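Local structure of mannosylglycerate hydrolase MGH1-like glycoside hydrolase domain-containing protein (Thermus thermophilus HB8, 4WVA) at residues P3-A8 with L414-T419; V11-S16 with L41-V46; A19-A24 with G407-A412. The protein hydrolyses mannosylglycerate, a solute made under osmotic stress, to mannose and glycerate, and can split glucosylglycerate in the same way. All blocks are in the same frame, centred on the assembly; numbering follows the deposited sequence.

Contact 1: P3-A8 with L414-T419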
ATOM      1  N   PRO A   3     -10.825  21.166  37.906  1.00 21.97           N
ATOM      2  CA  PRO A   3     -10.698  21.082  36.454  1.00 19.52           C
ATOM      3  C   PRO A   3     -10.358  19.675  35.985  1.00 17.86           C
ATOM      4  O   PRO A   3      -9.837  18.870  36.762  1.00 17.16           O
ATOM      5  CB  PRO A   3      -9.539  22.023  36.154  1.00 21.02           C
ATOM      6  CG  PRO A   3      -9.571  23.012  37.273  1.00 22.35           C
ATOM      7  CD  PRO A   3      -9.932  22.191  38.466  1.00 22.18           C
ATOM      8  N   LEU A   4     -10.613  19.423  34.707  1.00 16.47           N
ATOM      9  CA  LEU A   4     -10.500  18.097  34.128  1.00 15.43           C
ATOM     10  C   LEU A   4      -9.185  17.378  34.435  1.00 14.33           C
ATOM     11  O   LEU A   4      -9.181  16.209  34.849  1.00 13.65           O
ATOM     12  CB  LEU A   4     -10.681  18.207  32.616  1.00 16.38           C
ATOM     13  CG  LEU A   4     -10.682  16.889  31.836  1.00 17.47           C
ATOM     14  CD1 LEU A   4     -11.992  16.165  32.034  1.00 18.15           C
ATOM     15  CD2 LEU A   4     -10.413  17.176  30.369  1.00 18.51           C
ATOM     16  N   ARG A   5      -8.060  18.040  34.202  1.00 13.63           N
ATOM     17  CA  ARG A   5      -6.757  17.348  34.311  1.00 13.30           C
ATOM     18  C   ARG A   5      -6.446  17.026  35.765  1.00 14.15           C
ATOM     19  O   ARG A   5      -5.913  15.960  36.084  1.00 13.25           O
ATOM     20  CB  ARG A   5      -5.640  18.179  33.686  1.00 13.55           C
ATOM     21  CG  ARG A   5      -5.707  18.277  32.166  1.00 13.32           C
ATOM     22  CD  ARG A   5      -4.614  19.168  31.591  1.00 13.40           C
ATOM     23  NE  ARG A   5      -3.270  18.675  31.876  1.00 14.12           N
ATOM     24  CZ  ARG A   5      -2.631  17.762  31.154  1.00 13.74           C
ATOM     25  NH1 ARG A   5      -3.186  17.229  30.083  1.00 13.74           N
ATOM     26  NH2 ARG A   5      -1.410  17.387  31.517  1.00 14.01           N
ATOM     27  N   THR A   6      -6.791  17.949  36.653  1.00 14.65           N
ATOM     28  CA  THR A   6      -6.569  17.746  38.081  1.00 15.45           C
ATOM     29  C   THR A   6      -7.379  16.561  38.594  1.00 15.03           C
ATOM     30  O   THR A   6      -6.869  15.687  39.298  1.00 14.97           O
ATOM     31  CB  THR A   6      -6.945  19.028  38.857  1.00 17.08           C
ATOM     32  OG1 THR A   6      -6.065  20.072  38.439  1.00 18.80           O
ATOM     33  CG2 THR A   6      -6.789  18.816  40.365  1.00 18.01           C
ATOM     34  N   LYS A   7      -8.645  16.517  38.207  1.00 14.83           N
ATOM     35  CA  LYS A   7      -9.509  15.407  38.586  1.00 15.13           C
ATOM     36  C   LYS A   7      -9.043  14.087  37.970  1.00 13.44           C
ATOM     37  O   LYS A   7      -9.156  13.041  38.617  1.00 13.10           O
ATOM     38  CB  LYS A   7     -10.949  15.716  38.211  1.00 17.30           C
ATOM     39  CG  LYS A   7     -11.505  16.943  38.950  1.00 20.70           C
ATOM     40  CD  LYS A   7     -11.668  16.738  40.452  1.00 24.09           C
ATOM     41  CE  LYS A   7     -12.630  15.609  40.798  1.00 26.70           C
ATOM     42  NZ  LYS A   7     -12.857  15.487  42.273  1.00 30.40           N
ATOM     43  N   ALA A   8      -8.527  14.129  36.739  1.00 12.29           N
ATOM     44  CA  ALA A   8      -8.012  12.902  36.087  1.00 12.09           C
ATOM     45  C   ALA A   8      -6.813  12.319  36.833  1.00 12.00           C
ATOM     46  O   ALA A   8      -6.690  11.094  36.985  1.00 12.12           O
ATOM     47  CB  ALA A   8      -7.637  13.175  34.638  1.00 12.33           C
ATOM     48  N   LEU A 414      -6.728   9.096  29.237  1.00  9.63           N
ATOM     49  CA  LEU A 414      -6.791   9.652  27.896  1.00  9.68           C
ATOM     50  C   LEU A 414      -7.266  11.105  27.917  1.00 10.01           C
ATOM     51  O   LEU A 414      -6.846  11.876  27.077  1.00 10.49           O
ATOM     52  CB  LEU A 414      -7.631   8.761  26.974  1.00  9.63           C
ATOM     53  CG  LEU A 414      -6.962   7.418  26.647  1.00  9.82           C
ATOM     54  CD1 LEU A 414      -7.902   6.493  25.884  1.00  9.82           C
ATOM     55  CD2 LEU A 414      -5.683   7.613  25.847  1.00  9.85           C
ATOM     56  N   ALA A 415      -8.053  11.506  28.914  1.00 10.51           N
ATOM     57  CA  ALA A 415      -8.305  12.945  29.131  1.00 10.82           C
ATOM     58  C   ALA A 415      -6.984  13.696  29.273  1.00 10.57           C
ATOM     59  O   ALA A 415      -6.788  14.739  28.658  1.00 10.24           O
ATOM     60  CB  ALA A 415      -9.161  13.164  30.373  1.00 11.13           C
ATOM     61  N   LEU A 416      -6.075  13.154  30.085  1.00 10.46           N
ATOM     62  CA  LEU A 416      -4.757  13.738  30.306  1.00 10.83           C
ATOM     63  C   LEU A 416      -3.899  13.719  29.046  1.00 11.35           C
ATOM     64  O   LEU A 416      -3.282  14.716  28.689  1.00 11.22           O
ATOM     65  CB  LEU A 416      -4.045  12.990  31.442  1.00 11.20           C
ATOM     66  CG  LEU A 416      -4.526  13.329  32.836  1.00 11.69           C
ATOM     67  CD1 LEU A 416      -4.125  12.239  33.817  1.00 11.91           C
ATOM     68  CD2 LEU A 416      -3.928  14.670  33.253  1.00 12.00           C
ATOM     69  N   PHE A 417      -3.845  12.577  28.370  1.00 10.82           N
ATOM     70  CA  PHE A 417      -3.037  12.468  27.178  1.00 11.34           C
ATOM     71  C   PHE A 417      -3.538  13.382  26.048  1.00 11.25           C
ATOM     72  O   PHE A 417      -2.732  14.067  25.385  1.00 11.19           O
ATOM     73  CB  PHE A 417      -2.931  11.006  26.706  1.00 11.12           C
ATOM     74  CG  PHE A 417      -1.873  10.804  25.671  1.00 11.13           C
ATOM     75  CD1 PHE A 417      -0.537  10.930  26.013  1.00 11.14           C
ATOM     76  CD2 PHE A 417      -2.210  10.524  24.357  1.00 11.32           C
ATOM     77  CE1 PHE A 417       0.443  10.757  25.068  1.00 11.18           C
ATOM     78  CE2 PHE A 417      -1.224  10.364  23.397  1.00 11.76           C
ATOM     79  CZ  PHE A 417       0.097  10.479  23.762  1.00 11.24           C
ATOM     80  N   TRP A 418      -4.847  13.420  25.856  1.00 11.27           N
ATOM     81  CA  TRP A 418      -5.432  14.154  24.727  1.00 11.99           C
ATOM     82  C   TRP A 418      -5.263  15.653  24.889  1.00 12.58           C
ATOM     83  O   TRP A 418      -5.202  16.379  23.894  1.00 13.13           O
ATOM     84  CB  TRP A 418      -6.919  13.796  24.571  1.00 12.08           C
ATOM     85  CG  TRP A 418      -7.384  13.563  23.183  1.00 12.49           C
ATOM     86  CD1 TRP A 418      -6.856  14.054  22.033  1.00 12.91           C
ATOM     87  CD2 TRP A 418      -8.515  12.781  22.806  1.00 11.92           C
ATOM     88  NE1 TRP A 418      -7.586  13.612  20.948  1.00 13.12           N
ATOM     89  CE2 TRP A 418      -8.610  12.828  21.400  1.00 12.42           C
ATOM     90  CE3 TRP A 418      -9.450  12.033  23.518  1.00 11.87           C
ATOM     91  CZ2 TRP A 418      -9.626  12.175  20.692  1.00 12.39           C
ATOM     92  CZ3 TRP A 418     -10.448  11.363  22.804  1.00 11.87           C
ATOM     93  CH2 TRP A 418     -10.525  11.450  21.409  1.00 12.20           C
ATOM     94  N   THR A 419      -5.149  16.116  26.129  1.00 12.60           N
ATOM     95  CA  THR A 419      -5.047  17.544  26.411  1.00 12.83           C
ATOM     96  C   THR A 419      -3.613  17.941  26.792  1.00 13.34           C
ATOM     97  O   THR A 419      -3.394  19.026  27.322  1.00 14.04           O
ATOM     98  CB  THR A 419      -6.035  18.010  27.492  1.00 12.65           C
ATOM     99  OG1 THR A 419      -5.773  17.317  28.730  1.00 11.97           O
ATOM    100  CG2 THR A 419      -7.495  17.803  27.063  1.00 12.74           C
TER

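Contact 2: V11-S16 with L41-V46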
ATOM      1  N   VAL A  11      -7.959  10.437  39.869  1.00 13.36           N
ATOM      2  CA  VAL A  11      -8.461   9.093  39.541  1.00 12.96           C
ATOM      3  C   VAL A  11      -7.311   8.114  39.370  1.00 12.59           C
ATOM      4  O   VAL A  11      -7.347   7.001  39.917  1.00 12.09           O
ATOM      5  CB  VAL A  11      -9.356   9.098  38.278  1.00 13.42           C
ATOM      6  CG1 VAL A  11      -9.675   7.668  37.828  1.00 13.66           C
ATOM      7  CG2 VAL A  11     -10.623   9.900  38.534  1.00 14.13           C
ATOM      8  N   LEU A  12      -6.286   8.504  38.612  1.00 12.19           N
ATOM      9  CA  LEU A  12      -5.152   7.599  38.385  1.00 12.30           C
ATOM     10  C   LEU A  12      -4.431   7.286  39.685  1.00 12.18           C
ATOM     11  O   LEU A  12      -4.093   6.134  39.946  1.00 11.70           O
ATOM     12  CB  LEU A  12      -4.184   8.159  37.358  1.00 12.17           C
ATOM     13  CG  LEU A  12      -4.705   8.261  35.921  1.00 12.42           C
ATOM     14  CD1 LEU A  12      -3.592   8.686  34.982  1.00 12.62           C
ATOM     15  CD2 LEU A  12      -5.336   6.946  35.462  1.00 12.81           C
ATOM     16  N   GLN A  13      -4.189   8.313  40.496  1.00 12.83           N
ATOM     17  CA  GLN A  13      -3.519   8.083  41.782  1.00 13.26           C
ATOM     18  C   GLN A  13      -4.351   7.235  42.750  1.00 13.32           C
ATOM     19  O   GLN A  13      -3.793   6.392  43.451  1.00 13.17           O
ATOM     20  CB  GLN A  13      -3.083   9.398  42.412  1.00 13.54           C
ATOM     21  CG  GLN A  13      -2.013  10.143  41.614  1.00 14.33           C
ATOM     22  CD  GLN A  13      -0.604   9.605  41.762  1.00 15.68           C
ATOM     23  OE1 GLN A  13      -0.377   8.404  41.921  1.00 17.09           O
ATOM     24  NE2 GLN A  13       0.368  10.504  41.667  1.00 17.66           N
ATOM     25  N   ARG A  14      -5.668   7.436  42.765  1.00 14.02           N
ATOM     26  CA  ARG A  14      -6.571   6.598  43.573  1.00 15.26           C
ATOM     27  C   ARG A  14      -6.561   5.147  43.120  1.00 14.19           C
ATOM     28  O   ARG A  14      -6.590   4.224  43.960  1.00 14.04           O
ATOM     29  CB  ARG A  14      -8.023   7.120  43.555  1.00 18.10           C
ATOM     30  CG  ARG A  14      -8.245   8.362  44.411  1.00 22.75           C
ATOM     31  CD  ARG A  14      -9.738   8.687  44.579  1.00 27.62           C
ATOM     32  NE  ARG A  14     -10.479   8.685  43.305  1.00 32.23           N
ATOM     33  CZ  ARG A  14     -11.541   7.925  43.002  1.00 35.75           C
ATOM     34  NH1 ARG A  14     -12.052   7.047  43.871  1.00 39.49           N
ATOM     35  NH2 ARG A  14     -12.109   8.036  41.798  1.00 33.81           N
ATOM     36  N   ASN A  15      -6.497   4.932  41.797  1.00 12.85           N
ATOM     37  CA  ASN A  15      -6.526   3.570  41.260  1.00 12.62           C
ATOM     38  C   ASN A  15      -5.141   2.923  41.177  1.00 12.31           C
ATOM     39  O   ASN A  15      -5.015   1.747  40.833  1.00 12.56           O
ATOM     40  CB  ASN A  15      -7.184   3.557  39.869  1.00 12.42           C
ATOM     41  CG  ASN A  15      -8.659   3.917  39.896  1.00 12.24           C
ATOM     42  OD1 ASN A  15      -9.256   4.188  38.832  1.00 13.62           O
ATOM     43  ND2 ASN A  15      -9.264   3.905  41.058  1.00 11.45           N
ATOM     44  N   SER A  16      -4.095   3.672  41.481  1.00 12.17           N
ATOM     45  CA  SER A  16      -2.739   3.113  41.462  1.00 13.18           C
ATOM     46  C   SER A  16      -2.556   2.141  42.597  1.00 14.23           C
ATOM     47  O   SER A  16      -3.022   2.389  43.713  1.00 13.91           O
ATOM     48  CB  SER A  16      -1.691   4.212  41.583  1.00 13.51           C
ATOM     49  OG  SER A  16      -0.392   3.657  41.528  1.00 13.29           O
ATOM     50  N   LEU A  41      -0.199   5.960  28.936  1.00 10.41           N
ATOM     51  CA  LEU A  41      -0.212   7.261  28.249  1.00 10.80           C
ATOM     52  C   LEU A  41      -0.631   8.394  29.180  1.00 11.01           C
ATOM     53  O   LEU A  41      -0.075   9.506  29.108  1.00 11.40           O
ATOM     54  CB  LEU A  41      -1.123   7.213  27.022  1.00 10.90           C
ATOM     55  CG  LEU A  41      -0.668   6.290  25.883  1.00 10.96           C
ATOM     56  CD1 LEU A  41      -1.725   6.187  24.779  1.00 11.63           C
ATOM     57  CD2 LEU A  41       0.669   6.749  25.321  1.00 11.29           C
ATOM     58  N   GLY A  42      -1.586   8.120  30.067  1.00 10.80           N
ATOM     59  CA  GLY A  42      -1.992   9.095  31.066  1.00 11.10           C
ATOM     60  C   GLY A  42      -0.875   9.416  32.042  1.00 10.71           C
ATOM     61  O   GLY A  42      -0.654  10.577  32.379  1.00 10.71           O
ATOM     62  N   TRP A  43      -0.156   8.381  32.496  1.00 10.50           N
ATOM     63  CA  TRP A  43       0.929   8.586  33.445  1.00 10.93           C
ATOM     64  C   TRP A  43       2.063   9.470  32.895  1.00 11.94           C
ATOM     65  O   TRP A  43       2.799  10.096  33.674  1.00 12.90           O
ATOM     66  CB  TRP A  43       1.492   7.246  33.946  1.00 10.89           C
ATOM     67  CG  TRP A  43       0.598   6.545  34.927  1.00 11.57           C
ATOM     68  CD1 TRP A  43       0.009   5.320  34.771  1.00 12.04           C
ATOM     69  CD2 TRP A  43       0.198   7.015  36.218  1.00 11.73           C
ATOM     70  NE1 TRP A  43      -0.746   5.006  35.884  1.00 12.67           N
ATOM     71  CE2 TRP A  43      -0.635   6.025  36.789  1.00 12.31           C
ATOM     72  CE3 TRP A  43       0.478   8.169  36.962  1.00 12.26           C
ATOM     73  CZ2 TRP A  43      -1.186   6.150  38.061  1.00 12.84           C
ATOM     74  CZ3 TRP A  43      -0.081   8.293  38.217  1.00 12.88           C
ATOM     75  CH2 TRP A  43      -0.891   7.293  38.759  1.00 12.72           C
ATOM     76  N   THR A  44       2.197   9.558  31.571  1.00 11.91           N
ATOM     77  CA  THR A  44       3.236  10.435  30.977  1.00 12.67           C
ATOM     78  C   THR A  44       3.014  11.898  31.381  1.00 13.17           C
ATOM     79  O   THR A  44       3.933  12.722  31.270  1.00 13.47           O
ATOM     80  CB  THR A  44       3.293  10.395  29.427  1.00 12.88           C
ATOM     81  OG1 THR A  44       2.095  10.950  28.872  1.00 13.11           O
ATOM     82  CG2 THR A  44       3.502   8.995  28.898  1.00 13.60           C
ATOM     83  N   GLN A  45       1.794  12.226  31.801  1.00 13.64           N
ATOM     84  CA  GLN A  45       1.441  13.582  32.217  1.00 14.38           C
ATOM     85  C   GLN A  45       1.723  13.823  33.700  1.00 14.92           C
ATOM     86  O   GLN A  45       1.512  14.936  34.193  1.00 16.60           O
ATOM     87  CB  GLN A  45      -0.035  13.842  31.933  1.00 14.64           C
ATOM     88  CG  GLN A  45      -0.404  13.762  30.474  1.00 14.79           C
ATOM     89  CD  GLN A  45       0.469  14.663  29.641  1.00 15.78           C
ATOM     90  OE1 GLN A  45       0.346  15.901  29.702  1.00 15.93           O
ATOM     91  NE2 GLN A  45       1.351  14.060  28.857  1.00 17.19           N
ATOM     92  N   VAL A  46       2.204  12.793  34.393  1.00 14.18           N
ATOM     93  CA  VAL A  46       2.456  12.834  35.832  1.00 15.08           C
ATOM     94  C   VAL A  46       3.905  12.495  36.128  1.00 15.18           C
ATOM     95  O   VAL A  46       4.597  13.231  36.839  1.00 15.81           O
ATOM     96  CB  VAL A  46       1.532  11.848  36.597  1.00 15.07           C
ATOM     97  CG1 VAL A  46       1.786  11.878  38.097  1.00 16.00           C
ATOM     98  CG2 VAL A  46       0.074  12.162  36.339  1.00 15.78           C
TER

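Contact 3: A19-A24 with G407-A412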
ATOM      1  N   ALA A  19       2.764  -0.243  41.153  1.00 17.42           N
ATOM      2  CA  ALA A  19       3.354  -0.664  39.896  1.00 17.27           C
ATOM      3  C   ALA A  19       2.332  -0.839  38.781  1.00 15.67           C
ATOM      4  O   ALA A  19       2.710  -0.988  37.623  1.00 16.54           O
ATOM      5  CB  ALA A  19       4.088  -1.977  40.106  1.00 19.42           C
ATOM      6  N   PHE A  20       1.047  -0.848  39.120  1.00 13.90           N
ATOM      7  CA  PHE A  20      -0.012  -0.988  38.123  1.00 13.42           C
ATOM      8  C   PHE A  20      -1.228  -0.222  38.608  1.00 12.67           C
ATOM      9  O   PHE A  20      -1.283   0.206  39.761  1.00 12.96           O
ATOM     10  CB  PHE A  20      -0.362  -2.454  37.858  1.00 13.21           C
ATOM     11  CG  PHE A  20      -1.070  -3.128  39.006  1.00 13.48           C
ATOM     12  CD1 PHE A  20      -2.452  -3.183  39.061  1.00 13.98           C
ATOM     13  CD2 PHE A  20      -0.333  -3.716  40.027  1.00 13.46           C
ATOM     14  CE1 PHE A  20      -3.095  -3.768  40.151  1.00 14.45           C
ATOM     15  CE2 PHE A  20      -0.969  -4.309  41.105  1.00 13.96           C
ATOM     16  CZ  PHE A  20      -2.347  -4.351  41.152  1.00 14.65           C
ATOM     17  N   THR A  21      -2.170  -0.011  37.695  1.00 11.07           N
ATOM     18  CA  THR A  21      -3.362   0.761  37.955  1.00 10.45           C
ATOM     19  C   THR A  21      -4.566  -0.129  37.704  1.00 10.74           C
ATOM     20  O   THR A  21      -4.672  -0.776  36.656  1.00 10.61           O
ATOM     21  CB  THR A  21      -3.401   1.984  37.020  1.00  9.78           C
ATOM     22  OG1 THR A  21      -2.118   2.627  37.023  1.00 10.32           O
ATOM     23  CG2 THR A  21      -4.476   2.941  37.433  1.00  9.63           C
ATOM     24  N   VAL A  22      -5.459  -0.235  38.674  1.00 10.43           N
ATOM     25  CA  VAL A  22      -6.714  -0.936  38.421  1.00 10.42           C
ATOM     26  C   VAL A  22      -7.588  -0.149  37.457  1.00 10.62           C
ATOM     27  O   VAL A  22      -7.621   1.072  37.518  1.00 10.81           O
ATOM     28  CB  VAL A  22      -7.518  -1.244  39.694  1.00 10.77           C
ATOM     29  CG1 VAL A  22      -6.696  -2.108  40.623  1.00 11.08           C
ATOM     30  CG2 VAL A  22      -8.033   0.017  40.386  1.00 10.68           C
ATOM     31  N   PRO A  23      -8.293  -0.845  36.549  1.00 10.61           N
ATOM     32  CA  PRO A  23      -9.191  -0.083  35.680  1.00 10.60           C
ATOM     33  C   PRO A  23     -10.295   0.663  36.415  1.00 10.94           C
ATOM     34  O   PRO A  23     -10.710   1.742  35.984  1.00 10.27           O
ATOM     35  CB  PRO A  23      -9.762  -1.148  34.739  1.00 10.55           C
ATOM     36  CG  PRO A  23      -8.684  -2.174  34.669  1.00 10.82           C
ATOM     37  CD  PRO A  23      -8.082  -2.213  36.045  1.00 10.85           C
ATOM     38  N   ALA A  24     -10.777   0.088  37.519  1.00 11.24           N
ATOM     39  CA  ALA A  24     -11.760   0.769  38.364  1.00 12.13           C
ATOM     40  C   ALA A  24     -11.782   0.062  39.706  1.00 12.77           C
ATOM     41  O   ALA A  24     -11.715  -1.149  39.737  1.00 12.44           O
ATOM     42  CB  ALA A  24     -13.136   0.735  37.742  1.00 12.70           C
ATOM     43  N   GLY A 407     -15.014   6.151  38.242  1.00 12.81           N
ATOM     44  CA  GLY A 407     -13.595   6.464  38.347  1.00 12.49           C
ATOM     45  C   GLY A 407     -12.768   5.562  37.449  1.00 11.98           C
ATOM     46  O   GLY A 407     -11.872   4.823  37.923  1.00 12.18           O
ATOM     47  N   PHE A 408     -13.115   5.565  36.158  1.00 12.11           N
ATOM     48  CA  PHE A 408     -12.550   4.596  35.236  1.00 10.95           C
ATOM     49  C   PHE A 408     -11.234   5.098  34.642  1.00 10.63           C
ATOM     50  O   PHE A 408     -11.175   6.176  34.038  1.00 10.44           O
ATOM     51  CB  PHE A 408     -13.557   4.260  34.137  1.00 11.01           C
ATOM     52  CG  PHE A 408     -13.134   3.109  33.288  1.00 10.88           C
ATOM     53  CD1 PHE A 408     -13.121   1.797  33.785  1.00 11.28           C
ATOM     54  CD2 PHE A 408     -12.673   3.328  32.017  1.00 10.68           C
ATOM     55  CE1 PHE A 408     -12.722   0.738  32.991  1.00 11.52           C
ATOM     56  CE2 PHE A 408     -12.272   2.274  31.226  1.00 11.24           C
ATOM     57  CZ  PHE A 408     -12.298   0.976  31.697  1.00 11.25           C
ATOM     58  N   SER A 409     -10.194   4.290  34.807  1.00 10.07           N
ATOM     59  CA  SER A 409      -8.815   4.722  34.589  1.00  9.78           C
ATOM     60  C   SER A 409      -8.506   5.173  33.163  1.00  9.37           C
ATOM     61  O   SER A 409      -7.939   6.239  32.991  1.00  9.21           O
ATOM     62  CB  SER A 409      -7.832   3.647  35.041  1.00  9.90           C
ATOM     63  OG  SER A 409      -7.950   3.468  36.444  1.00  9.96           O
ATOM     64  N   TRP A 410      -8.856   4.408  32.129  1.00  9.41           N
ATOM     65  CA  TRP A 410      -8.395   4.856  30.810  1.00  9.07           C
ATOM     66  C   TRP A 410      -9.104   6.127  30.329  1.00  9.19           C
ATOM     67  O   TRP A 410      -8.578   6.861  29.479  1.00  9.41           O
ATOM     68  CB  TRP A 410      -8.380   3.771  29.735  1.00  9.07           C
ATOM     69  CG  TRP A 410      -9.635   3.342  29.062  1.00  8.48           C
ATOM     70  CD1 TRP A 410     -10.719   4.094  28.670  1.00  8.41           C
ATOM     71  CD2 TRP A 410      -9.882   2.015  28.586  1.00  8.38           C
ATOM     72  NE1 TRP A 410     -11.619   3.301  28.019  1.00  8.47           N
ATOM     73  CE2 TRP A 410     -11.124   2.015  27.953  1.00  8.60           C
ATOM     74  CE3 TRP A 410      -9.163   0.822  28.668  1.00  8.67           C
ATOM     75  CZ2 TRP A 410     -11.680   0.864  27.408  1.00  8.40           C
ATOM     76  CZ3 TRP A 410      -9.696  -0.314  28.123  1.00  8.71           C
ATOM     77  CH2 TRP A 410     -10.955  -0.297  27.508  1.00  8.64           C
ATOM     78  N   SER A 411     -10.264   6.403  30.900  1.00  9.24           N
ATOM     79  CA  SER A 411     -10.970   7.655  30.597  1.00  9.61           C
ATOM     80  C   SER A 411     -10.165   8.825  31.156  1.00  9.68           C
ATOM     81  O   SER A 411      -9.863   9.769  30.434  1.00 10.32           O
ATOM     82  CB  SER A 411     -12.397   7.619  31.157  1.00  9.80           C
ATOM     83  OG  SER A 411     -13.158   6.605  30.510  1.00  9.80           O
ATOM     84  N   ALA A 412      -9.784   8.729  32.426  1.00  9.75           N
ATOM     85  CA  ALA A 412      -8.905   9.717  33.044  1.00  9.97           C
ATOM     86  C   ALA A 412      -7.577   9.824  32.312  1.00  9.90           C
ATOM     87  O   ALA A 412      -7.112  10.925  31.982  1.00  9.52           O
ATOM     88  CB  ALA A 412      -8.706   9.408  34.516  1.00 10.31           C
TER

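Contact 1: P3-A8 with L414-T419
The guanidinium of R5 is the flat group here: L416 CD2 sits over the centre of one face, 3.9 Å above the plane, while T419 OG1 lies at the edge, in plane. Both bonds across the contact start from one nitrogen. R5 NH1 reaches T419 OG1 at 2.9 Å, only 4° out of the guanidinium plane, and it also donates to L416 O at 2.9 Å. The second bond is more bent, with an N-H...O angle of 132°, yet it arrives in the carbonyl plane on a lone pair. A bend at chi3 (62°) turns the arginine's end toward the final turn of the other helix. T419 is the first residue to leave the helical conformation, and its OG1 in turn donates to A415 O at 2.8 Å, so the hydroxyl accepts from the arginine and gives to the helix it follows. These are the first and last helices of the (alpha/alpha)6 barrel, 4-15 and 409-418, and their short segments run obliquely antiparallel, with axes 9.1 Å apart. With an alanine in place of R5, L416 O and T419 OG1 would probably be left without their shared donor, and L416 CD2 without the flat group it covers. Beside the polar grip the packing is apolar. A8 CB rests against L416 CG at 3.6 Å, and L4 CD2 meets A415 CB at 4.2 Å; F391 touches L4, A8 and A415.

Contact 2: V11-S16 with L41-V46
L12 CB lies over one face of the W43 indole, 4.0 Å from the centroid of the six-membered ring and 25° off its normal, which identifies a CH-pi contact. The methylene stands 3.6 Å above the plane and is offset toward the rim, so its nearest ring atoms, CZ2 and CH2, belong to the outer part of the benzo ring. Q13 comes to the edge instead: its CD is in the ring plane, and OE1 approaches W43 CH2 at 3.4 Å. The amide and ring planes stand 72° apart, so the two flat groups are steeply inclined rather than stacked. A bend at chi2 (-78°) folds the glutamine chain toward the indole and also brings NE2 within 4.1 Å of V46 CG1. S16 CB adds a looser contact to W43 CZ2, at 4.1 Å.

Toward the helix backbone, L12 CD1 packs against G42 C at 4.1 Å. A side chain on G42 would point at the leucine, and a beta carbon there would come tightly close to L12 CD1, which suggests that a glycine suits this close approach. Further out, W43 NE1 is hydrogen-bonded to T21 OG1, which, with the packing on the ring, limits the rotation of the indole, and R50 makes a cation-pi contact with the same ring. R50 also bonds S16 OG, so one arginine ties both segments to helix 48-62. T44 OG1 donates to L41 O at 2.6 Å and accepts from Q45 NE2, bonds that tie residues L41-Q45 together. The whole contact joins the C-terminal parts of helices 4-15 and 33-43, neighbouring helices of the (alpha/alpha)6 barrel characteristic of this GH63 enzyme.

Contact 3: A19-A24 with G407-A412
S409 OG donates to V22 O at 2.6 Å, and S409 N donates to P23 O at 2.9 Å, so two successive carbonyls of the loop are held by one serine. This joins the loop that follows the first helix of the (alpha/alpha)6 barrel to the N-terminus of its last helix, 409-418, with F408 at the N-cap position. The hydroxyl lies in the carbonyl plane of V22. The backbone bond is nearly straight, at 168° about the hydrogen, although its donor is tilted from the plane of the P23 carbonyl. With OG beside the backbone N and anti to the carbonyl carbon (chi1 -65°), the S409 hydroxyl reaches the loop; T21 CG2 packs against this OG at 3.7 Å.

P23 O has a further neighbour in F408 CA, a CA-H...O contact of 3.5 Å. The phenylalanine ring then extends the packing: CE1 meets P23 CB at 3.9 Å, and A24 CB comes near the ring plane at the edge. These residues border the active site. P23 touches D35, a probable substrate-binding residue, and lies about 4 Å from a bound Tris molecule, side chain to nearest atom, while F408 touches E393, the probable proton acceptor. Within 407-412, F408 CE2 stands 3.3 Å above the plane of the W410 ring, offset toward its rim.

Contacts 1 and 2 share helix 4-15, their centres about 10 Å apart, while contacts 1 and 3 share helix 409-418, with centres about 13 Å apart. Contacts 2 and 3 are closer, about 7 Å between centres. Along the chain, contact 1 pairs the two ends and encloses the others, whereas the segments of contacts 2 and 3 alternate. Direct bonds join neighbours: R5 NH2 to Q45 OE1 between contacts 1 and 2, and N15 O to V22 N between contacts 2 and 3. Contact 1 sets helix 4-15 against helix 409-418, contact 2 sets it against helix 33-43, and contact 3 ties the following loop to helix 409-418, consistent with barrel closure.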